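Local coordinates for virulence protein vsdE (Salmonella enterica, PDB 5LQ6), which acts as a cysteine hydrolase, a Salmonella effector that suppresses host immune responses and contributes to bacterial virulence, at residues A[127-132]-A[207-212]; A[149-154]-A[162-167]; A[153-158]-A[185-190]. The protein carries 4 engineered substitutions. All coordinates share one frame; numbering follows the deposited sequence.

How the contacts relate
All three contacts gather round one antiparallel sheet, whose strand order is 180-184, 163-172, 147-157, 209-212. Contact 1 sets the start of helix 129-143 against the outermost strand 209-212; contact 2, about 9 Å away between centres, is the hairpin pairing of strands 147-157 and 163-172. Contact 3 lies about 8 Å beyond contact 2 and about 15 Å from contact 1, where the far end of strand 147-157 meets the loop after strand 180-184. Along the chain contacts 2 and 3 are nested inside the loop closed by contact 1, and they share Glu153 and Asn154. Contact 2 carries His165 and contact 3 Asp185, joined in a probable catalytic triad with Cys76.

Contact 1 of 3, residues A[127-132]-A[207-212]; sequences NSIDEV and GEFYVR
The ring of Phe209 lies beneath the first turn of helix 129-143, with the Ser128-Ile129 peptide over one face: Ser128 C and Ile129 N both stand 3.7 Å above the ring plane, displaced toward its rim. The closest approach to the backbone here is Ser128 CA to Phe209 CE1, at 3.6 Å. Ile129 slants past the CD2-CE2 bond, on the same side of the ring as that peptide, its CD1 4.0 Å from Phe209 CE2. Val132 meets the root of the same side chain nearly at a right angle, CG2 lying 3.5 Å from Phe209 CB. Because its two methyls diverge, with CG1 anti to the backbone N (chi1 170°), Val132 also reaches along the strand, CG1 to Val211 CG2 at 4.1 Å.

No hydrogen bond crosses the interface; the polar groups cap the helix start instead. Ser128 OG accepts from Glu131 N at 3.0 Å and donates to Glu131 OE1 at 2.7 Å, on the lone pair away from the other carboxylate oxygen. Phe203 also meets the Phe209 ring edge-to-face. This is an N-capped helix start packed on the inward-facing residues of an antiparallel edge strand, consistent with the alpha+beta, papain-like folds of clan CA peptidases.

Contact 2 of 3, residues A[149-154]-A[162-167]; sequences IISAEN and ESRHDF. Engineered in segment 162-167: Ser163 (natural residue Cys).
Asp166 OD1 takes a hydrogen bond from Ser151 OG across the strands at 2.7 Å, while Arg164 converges on the same oxygen along its own strand. The serine hydroxyl comes from above the carboxylate plane, 46° out of it. Arg164 NH2 closes a salt bridge to OD1 at 2.9 Å, though its N-H is poorly aimed, and the bond from NE is weak as well. A bend at chi2 (95°) turns the arginine along its own strand toward Asp166. The other oxygen, OD2, is engaged by Arg212 in a second salt bridge, and two arginines on one buried carboxylate would probably keep it ionised.

Ile150 and Phe167 occupy the opposite face of the sheet. Ile150 CB sits over the Phe167 ring in a CH-pi contact, 3.9 Å from its centroid, and Ile150 CG2 touches Phe167 CZ at 3.5 Å; Ala152 CB comes to the ring edge near its plane. The backbones bond in antiparallel register, Ile150 with Phe167 and Ala152 with His165. Of these bonds, Ala152 N to His165 O is 2.8 Å long and nearly straight at 171°.

His165 shares the face of Ile150 and Phe167, where its NE2 bonds Asp185 in a probable Cys-His-Asp triad. Strand 209-212 flanks strand 147-157 on its other edge; helix 129-143 covers the Ile150-Phe167 face, and helix 76-89 packs near Asp166 and Ile149.

Contact 3 of 3, residues A[153-158]-A[185-190]; sequences ENYIAP and DSWKTS
Tyr155 and Trp187 form the close-packed side of this contact. The tyrosine ring crosses the indole obliquely, with CE2 4.0 Å from Trp187 CZ3, and its hydroxyl lies at the indole edge, near the plane of that ring. Pro158 and Trp187 point toward each other, with Pro158 CD at the indole edge, 4.0 Å from Trp187 CH2, while the Ala157 methyl touches the indole more loosely, from an oblique position. Tyr155 extends to the loop because its CG stands anti to the backbone N (chi1 177°).

The other side is looser and bridged by water. No direct hydrogen bond joins the segments: Tyr155 OH stays 3.7 Å from Asp185 OD2, and one water spans the gap, 2.7 Å from Tyr155 OH and donating to that carboxylate oxygen. A second water, also bound to Tyr155 OH, donates to Ile156 O and accepts from Lys188 NZ at 2.9 Å. The lysine chain, bent at chi2 (78°), passes its CD by the tyrosine hydroxyl at 3.7 Å before its amine reaches this water. Asp185 opens a type I turn, its OD1 receiving weak bonds from the backbone N of Trp187 and Lys188, which help fix the carboxylate while OD2 is hydrogen-bonded to His165 NE2.

The His165 ring is stacked on Tyr155 and meets Trp187 edge-to-face, so the contact walls in the histidine of the probable triad. Trp187 also touches Cys76 and Leu79 of helix 76-89, and the turn is further lined at Ser186 by helix 55-65, placing the loop between these helices and the end of strand 147-157.

Contact 1 of 3, residues A[127-132]-A[207-212]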
loop_
_atom_site.group_PDB
_atom_site.type_symbol
_atom_site.label_atom_id
_atom_site.label_comp_id
_atom_site.label_asym_id
_atom_site.label_seq_id
_atom_site.Cartn_x
_atom_site.Cartn_y
_atom_site.Cartn_z
ATOM N N ASN A 127 -10.616 -13.627 -4.519
ATOM C CA ASN A 127 -12.007 -13.326 -4.552
ATOM C C ASN A 127 -12.599 -12.740 -3.288
ATOM O O ASN A 127 -13.797 -12.432 -3.238
ATOM C CB ASN A 127 -12.785 -14.615 -4.829
ATOM C CG ASN A 127 -12.540 -15.151 -6.199
ATOM O OD1 ASN A 127 -12.478 -14.382 -7.148
ATOM N ND2 ASN A 127 -12.432 -16.465 -6.325
ATOM N N SER A 128 -11.804 -12.548 -2.226
ATOM C CA SER A 128 -12.311 -12.027 -0.986
ATOM C C SER A 128 -11.156 -11.519 -0.145
ATOM O O SER A 128 -10.007 -11.936 -0.298
ATOM C CB SER A 128 -13.119 -13.101 -0.193
ATOM O OG SER A 128 -12.240 -14.076 0.256
ATOM N N ILE A 129 -11.467 -10.609 0.765
ATOM C CA ILE A 129 -10.459 -10.129 1.717
ATOM C C ILE A 129 -9.999 -11.244 2.633
ATOM O O ILE A 129 -8.865 -11.309 3.035
ATOM C CB ILE A 129 -10.996 -8.839 2.396
ATOM C CG1 ILE A 129 -9.843 -8.053 3.064
ATOM C CG2 ILE A 129 -12.047 -9.185 3.374
ATOM C CD1 ILE A 129 -8.919 -7.435 2.083
ATOM N N ASP A 130 -10.868 -12.227 2.911
ATOM C CA ASP A 130 -10.475 -13.388 3.663
ATOM C C ASP A 130 -9.402 -14.187 2.969
ATOM O O ASP A 130 -8.449 -14.700 3.563
ATOM C CB ASP A 130 -11.716 -14.289 3.915
ATOM C CG ASP A 130 -12.890 -13.501 4.442
ATOM O OD1 ASP A 130 -13.591 -12.770 3.617
ATOM O OD2 ASP A 130 -13.031 -13.557 5.672
ATOM N N GLU A 131 -9.556 -14.329 1.664
ATOM C CA GLU A 131 -8.556 -15.028 0.866
ATOM C C GLU A 131 -7.257 -14.249 0.757
ATOM O O GLU A 131 -6.170 -14.844 0.716
ATOM C CB GLU A 131 -9.170 -15.341 -0.458
ATOM C CG GLU A 131 -10.182 -16.474 -0.286
ATOM C CD GLU A 131 -11.017 -16.723 -1.509
ATOM O OE1 GLU A 131 -11.996 -15.981 -1.660
ATOM O OE2 GLU A 131 -10.710 -17.696 -2.279
ATOM N N VAL A 132 -7.356 -12.927 0.672
ATOM C CA VAL A 132 -6.171 -12.077 0.771
ATOM C C VAL A 132 -5.418 -12.356 2.068
ATOM O O VAL A 132 -4.183 -12.549 2.043
ATOM C CB VAL A 132 -6.549 -10.610 0.680
ATOM C CG1 VAL A 132 -5.345 -9.723 1.018
ATOM C CG2 VAL A 132 -7.081 -10.239 -0.708
ATOM N N GLY A 207 -16.307 -8.314 -6.781
ATOM C CA GLY A 207 -14.946 -7.832 -6.708
ATOM C C GLY A 207 -13.773 -8.779 -6.597
ATOM O O GLY A 207 -13.800 -9.790 -5.864
ATOM N N GLU A 208 -12.732 -8.380 -7.323
ATOM C CA GLU A 208 -11.442 -8.976 -7.265
ATOM C C GLU A 208 -10.503 -8.173 -6.289
ATOM O O GLU A 208 -10.695 -6.989 -5.955
ATOM C CB GLU A 208 -10.803 -8.945 -8.645
ATOM C CG GLU A 208 -11.655 -9.307 -9.850
ATOM C CD GLU A 208 -11.149 -8.599 -11.101
ATOM O OE1 GLU A 208 -9.945 -8.728 -11.402
ATOM O OE2 GLU A 208 -11.940 -7.899 -11.771
ATOM N N PHE A 209 -9.492 -8.871 -5.819
ATOM C CA PHE A 209 -8.418 -8.317 -5.048
ATOM C C PHE A 209 -7.097 -8.785 -5.652
ATOM O O PHE A 209 -6.974 -9.903 -6.136
ATOM C CB PHE A 209 -8.498 -8.833 -3.618
ATOM C CG PHE A 209 -9.741 -8.415 -2.876
ATOM C CD1 PHE A 209 -10.913 -9.078 -3.101
ATOM C CD2 PHE A 209 -9.718 -7.339 -1.996
ATOM C CE1 PHE A 209 -12.082 -8.729 -2.451
ATOM C CE2 PHE A 209 -10.911 -6.992 -1.311
ATOM C CZ PHE A 209 -12.073 -7.681 -1.585
ATOM N N TYR A 210 -6.067 -7.952 -5.528
ATOM C CA TYR A 210 -4.717 -8.298 -5.954
ATOM C C TYR A 210 -3.749 -7.850 -4.908
ATOM O O TYR A 210 -3.999 -6.874 -4.251
ATOM C CB TYR A 210 -4.338 -7.591 -7.256
ATOM C CG TYR A 210 -5.201 -7.945 -8.419
ATOM C CD1 TYR A 210 -6.414 -7.334 -8.612
ATOM C CD2 TYR A 210 -4.820 -8.939 -9.263
ATOM C CE1 TYR A 210 -7.250 -7.676 -9.676
ATOM C CE2 TYR A 210 -5.636 -9.285 -10.354
ATOM C CZ TYR A 210 -6.840 -8.664 -10.522
ATOM O OH TYR A 210 -7.638 -9.028 -11.599
ATOM N N VAL A 211 -2.672 -8.611 -4.724
ATOM C CA VAL A 211 -1.630 -8.313 -3.765
ATOM C C VAL A 211 -0.339 -8.089 -4.521
ATOM O O VAL A 211 -0.037 -8.839 -5.439
ATOM C CB VAL A 211 -1.471 -9.505 -2.800
ATOM C CG1 VAL A 211 -0.487 -9.207 -1.676
ATOM C CG2 VAL A 211 -2.842 -9.900 -2.217
ATOM N N ARG A 212 0.416 -7.049 -4.188
ATOM C CA ARG A 212 1.729 -6.839 -4.784
ATOM C C ARG A 212 2.709 -6.378 -3.701
ATOM O O ARG A 212 2.302 -5.915 -2.637
ATOM C CB ARG A 212 1.696 -5.874 -5.956
ATOM C CG ARG A 212 1.439 -4.426 -5.629
ATOM C CD ARG A 212 1.143 -3.653 -6.943
ATOM N NE ARG A 212 1.412 -2.209 -6.848
ATOM C CZ ARG A 212 0.580 -1.299 -6.337
ATOM N NH1 ARG A 212 -0.614 -1.612 -5.898
ATOM N NH2 ARG A 212 0.948 -0.025 -6.317
#

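Contact 2 of 3, residues A[149-154]-A[162-167]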
loop_
_atom_site.group_PDB
_atom_site.type_symbol
_atom_site.label_atom_id
_atom_site.label_comp_id
_atom_site.label_asym_id
_atom_site.label_seq_id
_atom_site.Cartn_x
_atom_site.Cartn_y
_atom_site.Cartn_z
ATOM N N ILE A 149 0.906 -4.440 -0.705
ATOM C CA ILE A 149 -0.092 -3.476 -1.152
ATOM C C ILE A 149 -1.278 -4.280 -1.694
ATOM O O ILE A 149 -1.069 -5.214 -2.486
ATOM C CB ILE A 149 0.389 -2.487 -2.224
ATOM C CG1 ILE A 149 1.639 -1.738 -1.756
ATOM C CG2 ILE A 149 -0.698 -1.505 -2.600
ATOM C CD1 ILE A 149 2.315 -0.893 -2.861
ATOM N N ILE A 150 -2.481 -3.907 -1.279
ATOM C CA ILE A 150 -3.689 -4.590 -1.737
ATOM C C ILE A 150 -4.411 -3.686 -2.685
ATOM O O ILE A 150 -4.588 -2.481 -2.390
ATOM C CB ILE A 150 -4.619 -4.945 -0.584
ATOM C CG1 ILE A 150 -3.853 -5.502 0.614
ATOM C CG2 ILE A 150 -5.753 -5.853 -1.043
ATOM C CD1 ILE A 150 -3.130 -6.754 0.361
ATOM N N SER A 151 -4.871 -4.182 -3.819
ATOM C CA SER A 151 -5.711 -3.437 -4.758
ATOM C C SER A 151 -7.055 -4.138 -4.837
ATOM O O SER A 151 -7.114 -5.350 -5.131
ATOM C CB SER A 151 -5.057 -3.399 -6.141
ATOM O OG SER A 151 -3.856 -2.712 -6.138
ATOM N N ALA A 152 -8.117 -3.409 -4.527
ATOM C CA ALA A 152 -9.477 -3.929 -4.564
ATOM C C ALA A 152 -10.223 -3.267 -5.698
ATOM O O ALA A 152 -10.124 -2.070 -5.942
ATOM C CB ALA A 152 -10.152 -3.686 -3.277
ATOM N N GLU A 153 -11.007 -4.056 -6.421
ATOM C CA GLU A 153 -11.800 -3.479 -7.477
ATOM C C GLU A 153 -13.090 -2.809 -7.101
ATOM O O GLU A 153 -13.507 -1.872 -7.764
ATOM C CB GLU A 153 -12.048 -4.531 -8.553
ATOM C CG GLU A 153 -10.796 -4.726 -9.410
ATOM C CD GLU A 153 -10.726 -3.806 -10.618
ATOM O OE1 GLU A 153 -11.132 -2.613 -10.508
ATOM O OE2 GLU A 153 -10.265 -4.297 -11.678
ATOM N N ASN A 154 -13.757 -3.296 -6.107
ATOM C CA ASN A 154 -15.123 -2.798 -5.815
ATOM C C ASN A 154 -15.267 -2.402 -4.372
ATOM O O ASN A 154 -16.212 -2.736 -3.670
ATOM C CB ASN A 154 -16.145 -3.873 -6.221
ATOM C CG ASN A 154 -16.368 -3.922 -7.746
ATOM O OD1 ASN A 154 -16.587 -2.905 -8.376
ATOM N ND2 ASN A 154 -16.297 -5.098 -8.313
ATOM N N GLU A 162 -18.828 1.764 -5.197
ATOM C CA GLU A 162 -17.833 0.747 -5.654
ATOM C C GLU A 162 -16.800 1.402 -6.528
ATOM O O GLU A 162 -17.116 2.048 -7.548
ATOM C CB GLU A 162 -18.517 -0.417 -6.365
ATOM C CG GLU A 162 -19.247 -1.326 -5.407
ATOM C CD GLU A 162 -19.921 -2.525 -6.072
ATOM O OE1 GLU A 162 -19.761 -2.702 -7.290
ATOM O OE2 GLU A 162 -20.595 -3.283 -5.342
ATOM N N SER A 163 -15.528 1.216 -6.186
ATOM C CA SER A 163 -14.470 1.864 -6.871
ATOM C C SER A 163 -13.132 1.136 -6.580
ATOM O O SER A 163 -13.027 0.385 -5.628
ATOM C CB SER A 163 -14.339 3.334 -6.462
ATOM O OG SER A 163 -14.513 3.465 -5.071
ATOM N N ARG A 164 -12.131 1.423 -7.384
ATOM C CA ARG A 164 -10.800 0.874 -7.181
ATOM C C ARG A 164 -10.218 1.535 -5.951
ATOM O O ARG A 164 -10.294 2.757 -5.792
ATOM C CB ARG A 164 -9.914 1.201 -8.370
ATOM C CG ARG A 164 -8.411 1.066 -8.075
ATOM C CD ARG A 164 -7.797 -0.231 -8.451
ATOM N NE ARG A 164 -6.385 -0.271 -8.020
ATOM C CZ ARG A 164 -5.369 0.374 -8.601
ATOM N NH1 ARG A 164 -5.559 1.229 -9.611
ATOM N NH2 ARG A 164 -4.140 0.160 -8.178
ATOM N N HIS A 165 -9.598 0.737 -5.096
ATOM C CA HIS A 165 -8.987 1.269 -3.897
ATOM C C HIS A 165 -7.762 0.458 -3.560
ATOM O O HIS A 165 -7.846 -0.771 -3.497
ATOM C CB HIS A 165 -9.969 1.213 -2.765
ATOM C CG HIS A 165 -9.504 1.855 -1.505
ATOM N ND1 HIS A 165 -9.020 3.136 -1.439
ATOM C CD2 HIS A 165 -9.485 1.391 -0.229
ATOM C CE1 HIS A 165 -8.750 3.441 -0.177
ATOM N NE2 HIS A 165 -9.011 2.401 0.565
ATOM N N ASP A 166 -6.653 1.140 -3.285
ATOM C CA ASP A 166 -5.451 0.512 -2.763
ATOM C C ASP A 166 -5.296 0.801 -1.280
ATOM O O ASP A 166 -5.673 1.841 -0.799
ATOM C CB ASP A 166 -4.181 1.011 -3.461
ATOM C CG ASP A 166 -3.899 0.361 -4.809
ATOM O OD1 ASP A 166 -4.804 -0.274 -5.372
ATOM O OD2 ASP A 166 -2.760 0.502 -5.289
ATOM N N PHE A 167 -4.743 -0.184 -0.572
ATOM C CA PHE A 167 -4.432 -0.092 0.840
ATOM C C PHE A 167 -3.290 -1.067 1.139
ATOM O O PHE A 167 -2.668 -1.580 0.213
ATOM C CB PHE A 167 -5.671 -0.263 1.720
ATOM C CG PHE A 167 -6.460 -1.527 1.456
ATOM C CD1 PHE A 167 -7.298 -1.597 0.378
ATOM C CD2 PHE A 167 -6.320 -2.648 2.268
ATOM C CE1 PHE A 167 -8.042 -2.738 0.131
ATOM C CE2 PHE A 167 -7.053 -3.794 2.012
ATOM C CZ PHE A 167 -7.885 -3.841 0.936
#

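Contact 3 of 3, residues A[153-158]-A[185-190]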
loop_
_atom_site.group_PDB
_atom_site.type_symbol
_atom_site.label_atom_id
_atom_site.label_comp_id
_atom_site.label_asym_id
_atom_site.label_seq_id
_atom_site.Cartn_x
_atom_site.Cartn_y
_atom_site.Cartn_z
ATOM N N GLU A 153 -11.007 -4.056 -6.421
ATOM C CA GLU A 153 -11.800 -3.479 -7.477
ATOM C C GLU A 153 -13.090 -2.809 -7.101
ATOM O O GLU A 153 -13.507 -1.872 -7.764
ATOM C CB GLU A 153 -12.048 -4.531 -8.553
ATOM C CG GLU A 153 -10.796 -4.726 -9.410
ATOM C CD GLU A 153 -10.726 -3.806 -10.618
ATOM O OE1 GLU A 153 -11.132 -2.613 -10.508
ATOM O OE2 GLU A 153 -10.265 -4.297 -11.678
ATOM N N ASN A 154 -13.757 -3.296 -6.107
ATOM C CA ASN A 154 -15.123 -2.798 -5.815
ATOM C C ASN A 154 -15.267 -2.402 -4.372
ATOM O O ASN A 154 -16.212 -2.736 -3.670
ATOM C CB ASN A 154 -16.145 -3.873 -6.221
ATOM C CG ASN A 154 -16.368 -3.922 -7.746
ATOM O OD1 ASN A 154 -16.587 -2.905 -8.376
ATOM N ND2 ASN A 154 -16.297 -5.098 -8.313
ATOM N N TYR A 155 -14.281 -1.641 -3.919
ATOM C CA TYR A 155 -14.325 -1.061 -2.576
ATOM C C TYR A 155 -15.418 0.022 -2.502
ATOM O O TYR A 155 -15.478 0.858 -3.381
ATOM C CB TYR A 155 -12.970 -0.418 -2.281
ATOM C CG TYR A 155 -12.837 0.302 -0.945
ATOM C CD1 TYR A 155 -12.513 -0.368 0.209
ATOM C CD2 TYR A 155 -13.047 1.691 -0.861
ATOM C CE1 TYR A 155 -12.372 0.317 1.422
ATOM C CE2 TYR A 155 -12.944 2.380 0.323
ATOM C CZ TYR A 155 -12.608 1.697 1.464
ATOM O OH TYR A 155 -12.499 2.369 2.681
ATOM N N ILE A 156 -16.250 0.001 -1.456
ATOM C CA ILE A 156 -17.338 0.978 -1.340
ATOM C C ILE A 156 -16.804 2.230 -0.654
ATOM O O ILE A 156 -16.609 2.251 0.588
ATOM C CB ILE A 156 -18.528 0.329 -0.626
ATOM C CG1 ILE A 156 -18.987 -0.927 -1.361
ATOM C CG2 ILE A 156 -19.631 1.372 -0.413
ATOM C CD1 ILE A 156 -19.901 -1.772 -0.524
ATOM N N ALA A 157 -16.510 3.274 -1.415
ATOM C CA ALA A 157 -16.051 4.526 -0.890
ATOM C C ALA A 157 -17.274 5.409 -0.587
ATOM O O ALA A 157 -18.330 5.262 -1.268
ATOM C CB ALA A 157 -15.134 5.195 -1.854
ATOM N N PRO A 158 -17.124 6.338 0.337
ATOM C CA PRO A 158 -18.277 7.216 0.615
ATOM C C PRO A 158 -18.712 7.987 -0.598
ATOM O O PRO A 158 -17.855 8.449 -1.378
ATOM C CB PRO A 158 -17.761 8.139 1.727
ATOM C CG PRO A 158 -16.697 7.286 2.407
ATOM C CD PRO A 158 -16.006 6.618 1.273
ATOM N N ASP A 185 -5.197 1.187 6.182
ATOM C CA ASP A 185 -5.768 2.051 5.129
ATOM C C ASP A 185 -5.459 3.468 5.515
ATOM O O ASP A 185 -6.279 4.117 6.198
ATOM C CB ASP A 185 -7.250 1.771 4.882
ATOM C CG ASP A 185 -7.772 2.437 3.653
ATOM O OD1 ASP A 185 -7.117 3.369 3.160
ATOM O OD2 ASP A 185 -8.823 1.995 3.146
ATOM N N SER A 186 -4.314 4.001 5.072
ATOM C CA SER A 186 -3.883 5.338 5.455
ATOM C C SER A 186 -4.779 6.405 4.855
ATOM O O SER A 186 -4.820 7.547 5.363
ATOM C CB SER A 186 -2.446 5.583 5.098
ATOM O OG SER A 186 -2.245 5.547 3.673
ATOM N N TRP A 187 -5.520 6.066 3.815
ATOM C CA TRP A 187 -6.524 6.972 3.215
ATOM C C TRP A 187 -7.755 7.142 4.071
ATOM O O TRP A 187 -8.404 8.216 4.096
ATOM C CB TRP A 187 -6.876 6.436 1.830
ATOM C CG TRP A 187 -7.943 7.144 1.096
ATOM C CD1 TRP A 187 -7.757 8.191 0.255
ATOM C CD2 TRP A 187 -9.323 6.876 1.136
ATOM N NE1 TRP A 187 -8.973 8.605 -0.236
ATOM C CE2 TRP A 187 -9.951 7.786 0.252
ATOM C CE3 TRP A 187 -10.101 5.916 1.771
ATOM C CZ2 TRP A 187 -11.339 7.782 0.046
ATOM C CZ3 TRP A 187 -11.517 5.914 1.547
ATOM C CH2 TRP A 187 -12.089 6.858 0.719
ATOM N N LYS A 188 -8.164 6.081 4.760
ATOM C CA LYS A 188 -9.410 6.043 5.522
ATOM C C LYS A 188 -9.100 6.556 6.922
ATOM O O LYS A 188 -8.889 5.765 7.851
ATOM C CB LYS A 188 -9.984 4.606 5.543
ATOM C CG LYS A 188 -11.361 4.444 6.207
ATOM C CD LYS A 188 -12.542 4.885 5.363
ATOM C CE LYS A 188 -13.826 4.543 6.079
ATOM N NZ LYS A 188 -15.065 4.964 5.353
ATOM N N THR A 189 -9.063 7.880 7.072
ATOM C CA THR A 189 -8.529 8.464 8.279
ATOM C C THR A 189 -9.447 8.248 9.483
ATOM O O THR A 189 -8.968 8.348 10.603
ATOM C CB THR A 189 -8.247 9.934 8.099
ATOM O OG1 THR A 189 -9.447 10.523 7.623
ATOM C CG2 THR A 189 -7.098 10.170 7.124
ATOM N N SER A 190 -10.686 7.850 9.266
ATOM C CA SER A 190 -11.575 7.496 10.370
ATOM C C SER A 190 -11.170 6.176 11.024
ATOM O O SER A 190 -11.541 5.901 12.173
ATOM C CB SER A 190 -13.005 7.387 9.906
ATOM O OG SER A 190 -13.208 6.422 8.871
HETATM O O HOH W 1 -11.001 1.031 4.441
HETATM O O HOH W 2 -14.960 3.602 2.789
#